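Local coordinates for ATP phosphoribosyltransferase (PDB 2VD3), which catalyses the first step of histidine biosynthesis, probably condensing ATP with 5-phosphoribose 1-diphosphate in a magnesium-dependent reaction, and is seen here with the inhibitor histidine bound, at residues Gly92-Val97 / Thr159-Thr164. Sequence-based numbering, arbitrary orientation.
Sequences GRASLV and TDLSST. With MG (magnesium ion), chain J.
Leu-96 and Leu-161 both carry CG anti to the backbone N (chi1 -176° and -154°), and this swings the branched ends across to the facing strand. CD1 of Leu-161 comes to 4.0 Å from CB of Leu-96, while its CG lies 3.9 Å from CB of Ala-94, a methyl small enough to fit beside the leucine. CD1 of Leu-96 in turn rests against the carbonyl of Asp-160 and against CB and OG1 of Thr-159, whose hydroxyl hydrogen-bonds to Thr-120. The backbones run antiparallel. Ser-95 and Ser-162 form one hydrogen-bonded pair: Ser-95 N gives a nearly straight bond (170°) to Ser-162 O, and Ser-162 N answers to Ser-95 O. In the next such pair, Val-97 N meets Asp-160 O at 2.8 Å, and Asp-160 N returns a bond to Val-97 O. Leu-96 and Leu-161 make the non-hydrogen-bonded pair between them. On the face opposite the leucines, CG2 of Val-97 packs on Asp-160 O, and beta-branched valine suits this extended backbone. Asp-160 OD2 binds a magnesium ion at 2.2 Å, the acidic side chain offering a carboxylate oxygen as metal ligand; a weak bond from Leu-161 N may help to hold it. Within the mixed sheet of the periplasmic-binding-protein-like ATP phosphoribosyltransferase fold, 94-101 lies between strands 157-162 and 173-188, and Ser-95, small and polar, reaches Glu-181 of the latter through OG. Leu-96 meets Ile-125 of helix 123-132, whereas Val-97, Asp-160 and Ser-162 touch Leu-168 of helix 166-170, so the strand pair is covered by a different helix on each face.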
ATOM      1  N   GLY A  92     -15.845  -8.429  18.190  1.00 48.92           N
ATOM      2  CA  GLY A  92     -14.488  -8.040  18.565  1.00 49.59           C
ATOM      3  C   GLY A  92     -14.089  -8.571  19.920  1.00 49.90           C
ATOM      4  O   GLY A  92     -13.433  -7.894  20.693  1.00 49.79           O
ATOM      5  N   ARG A  93     -14.502  -9.795  20.207  1.00 50.96           N
ATOM      6  CA  ARG A  93     -14.177 -10.429  21.473  1.00 51.73           C
ATOM      7  C   ARG A  93     -12.787 -11.054  21.454  1.00 52.03           C
ATOM      8  O   ARG A  93     -12.352 -11.622  20.448  1.00 52.60           O
ATOM      9  CB  ARG A  93     -15.266 -11.415  21.875  1.00 51.82           C
ATOM     10  CG  ARG A  93     -16.610 -10.709  21.944  1.00 52.55           C
ATOM     11  CD  ARG A  93     -17.680 -11.517  22.608  1.00 53.85           C
ATOM     12  NE  ARG A  93     -18.768 -10.627  23.002  1.00 56.28           N
ATOM     13  CZ  ARG A  93     -19.933 -11.031  23.497  1.00 56.65           C
ATOM     14  NH1 ARG A  93     -20.185 -12.323  23.659  1.00 57.17           N
ATOM     15  NH2 ARG A  93     -20.851 -10.139  23.834  1.00 56.42           N
ATOM     16  N   ALA A  94     -12.080 -10.894  22.567  1.00 52.18           N
ATOM     17  CA  ALA A  94     -10.680 -11.263  22.662  1.00 51.99           C
ATOM     18  C   ALA A  94     -10.299 -11.311  24.116  1.00 51.85           C
ATOM     19  O   ALA A  94     -10.865 -10.590  24.937  1.00 51.87           O
ATOM     20  CB  ALA A  94      -9.810 -10.260  21.921  1.00 52.30           C
ATOM     21  N   SER A  95      -9.362 -12.196  24.429  1.00 51.75           N
ATOM     22  CA  SER A  95      -8.877 -12.363  25.788  1.00 51.92           C
ATOM     23  C   SER A  95      -7.470 -11.813  25.908  1.00 51.62           C
ATOM     24  O   SER A  95      -6.594 -12.161  25.115  1.00 51.50           O
ATOM     25  CB  SER A  95      -8.877 -13.846  26.178  1.00 52.11           C
ATOM     26  OG  SER A  95     -10.193 -14.377  26.185  1.00 52.85           O
ATOM     27  N   LEU A  96      -7.249 -10.943  26.888  1.00 51.36           N
ATOM     28  CA  LEU A  96      -5.879 -10.599  27.247  1.00 50.77           C
ATOM     29  C   LEU A  96      -5.389 -11.661  28.212  1.00 50.30           C
ATOM     30  O   LEU A  96      -5.799 -11.685  29.368  1.00 50.34           O
ATOM     31  CB  LEU A  96      -5.779  -9.210  27.884  1.00 50.69           C
ATOM     32  CG  LEU A  96      -4.333  -8.795  28.172  1.00 50.33           C
ATOM     33  CD1 LEU A  96      -3.579  -8.501  26.869  1.00 50.00           C
ATOM     34  CD2 LEU A  96      -4.274  -7.622  29.117  1.00 49.10           C
ATOM     35  N   VAL A  97      -4.531 -12.549  27.721  1.00 50.15           N
ATOM     36  CA  VAL A  97      -4.022 -13.664  28.527  1.00 50.16           C
ATOM     37  C   VAL A  97      -2.590 -13.432  28.988  1.00 50.46           C
ATOM     38  O   VAL A  97      -1.855 -12.645  28.384  1.00 50.69           O
ATOM     39  CB  VAL A  97      -4.116 -15.042  27.786  1.00 50.04           C
ATOM     40  CG1 VAL A  97      -5.561 -15.409  27.502  1.00 49.39           C
ATOM     41  CG2 VAL A  97      -3.260 -15.067  26.512  1.00 49.60           C
ATOM     42  N   THR A 159       1.925 -10.831  27.797  1.00 48.50           N
ATOM     43  CA  THR A 159       0.480 -10.805  27.716  1.00 48.77           C
ATOM     44  C   THR A 159       0.170 -10.821  26.237  1.00 49.63           C
ATOM     45  O   THR A 159       1.021 -10.468  25.418  1.00 49.78           O
ATOM     46  CB  THR A 159      -0.145  -9.551  28.366  1.00 48.57           C
ATOM     47  OG1 THR A 159       0.160  -8.394  27.582  1.00 46.96           O
ATOM     48  CG2 THR A 159       0.347  -9.366  29.803  1.00 47.61           C
ATOM     49  N   ASP A 160      -1.038 -11.238  25.887  1.00 50.75           N
ATOM     50  CA  ASP A 160      -1.434 -11.243  24.492  1.00 52.01           C
ATOM     51  C   ASP A 160      -2.939 -11.249  24.330  1.00 52.85           C
ATOM     52  O   ASP A 160      -3.671 -11.751  25.190  1.00 53.12           O
ATOM     53  CB  ASP A 160      -0.821 -12.439  23.760  1.00 52.14           C
ATOM     54  CG  ASP A 160      -0.728 -12.215  22.273  1.00 52.49           C
ATOM     55  OD1 ASP A 160      -0.457 -13.183  21.543  1.00 53.67           O
ATOM     56  OD2 ASP A 160      -0.928 -11.064  21.831  1.00 53.51           O
ATOM     57  N   LEU A 161      -3.387 -10.705  23.208  1.00 53.81           N
ATOM     58  CA  LEU A 161      -4.799 -10.568  22.915  1.00 55.46           C
ATOM     59  C   LEU A 161      -5.191 -11.549  21.802  1.00 56.49           C
ATOM     60  O   LEU A 161      -4.698 -11.430  20.690  1.00 56.87           O
ATOM     61  CB  LEU A 161      -5.064  -9.120  22.483  1.00 55.53           C
ATOM     62  CG  LEU A 161      -6.433  -8.463  22.665  1.00 55.84           C
ATOM     63  CD1 LEU A 161      -6.812  -8.388  24.134  1.00 54.81           C
ATOM     64  CD2 LEU A 161      -6.414  -7.074  22.020  1.00 55.24           C
ATOM     65  N   SER A 162      -6.066 -12.515  22.094  1.00 58.00           N
ATOM     66  CA  SER A 162      -6.430 -13.545  21.100  1.00 59.19           C
ATOM     67  C   SER A 162      -7.834 -14.116  21.270  1.00 60.10           C
ATOM     68  O   SER A 162      -8.351 -14.180  22.392  1.00 59.88           O
ATOM     69  CB  SER A 162      -5.435 -14.703  21.165  1.00 59.19           C
ATOM     70  OG  SER A 162      -5.472 -15.297  22.455  1.00 59.55           O
ATOM     71  N   SER A 163      -8.433 -14.543  20.154  1.00 61.45           N
ATOM     72  CA  SER A 163      -9.673 -15.336  20.172  1.00 62.84           C
ATOM     73  C   SER A 163      -9.329 -16.816  20.211  1.00 63.66           C
ATOM     74  O   SER A 163     -10.049 -17.613  20.817  1.00 63.98           O
ATOM     75  CB  SER A 163     -10.537 -15.093  18.933  1.00 62.76           C
ATOM     76  OG  SER A 163     -10.383 -13.791  18.411  1.00 64.37           O
ATOM     77  N   THR A 164      -8.235 -17.170  19.538  1.00 64.77           N
ATOM     78  CA  THR A 164      -7.752 -18.544  19.449  1.00 65.91           C
ATOM     79  C   THR A 164      -6.332 -18.616  19.984  1.00 66.63           C
ATOM     80  O   THR A 164      -5.505 -17.737  19.698  1.00 67.02           O
ATOM     81  CB  THR A 164      -7.727 -19.048  17.983  1.00 66.12           C
ATOM     82  OG1 THR A 164      -7.163 -18.037  17.135  1.00 66.24           O
ATOM     83  CG2 THR A 164      -9.133 -19.407  17.494  1.00 66.26           C
TER
HETATM   84 MG    MG J1294      -1.484  -9.764  20.139  1.00 70.94          MG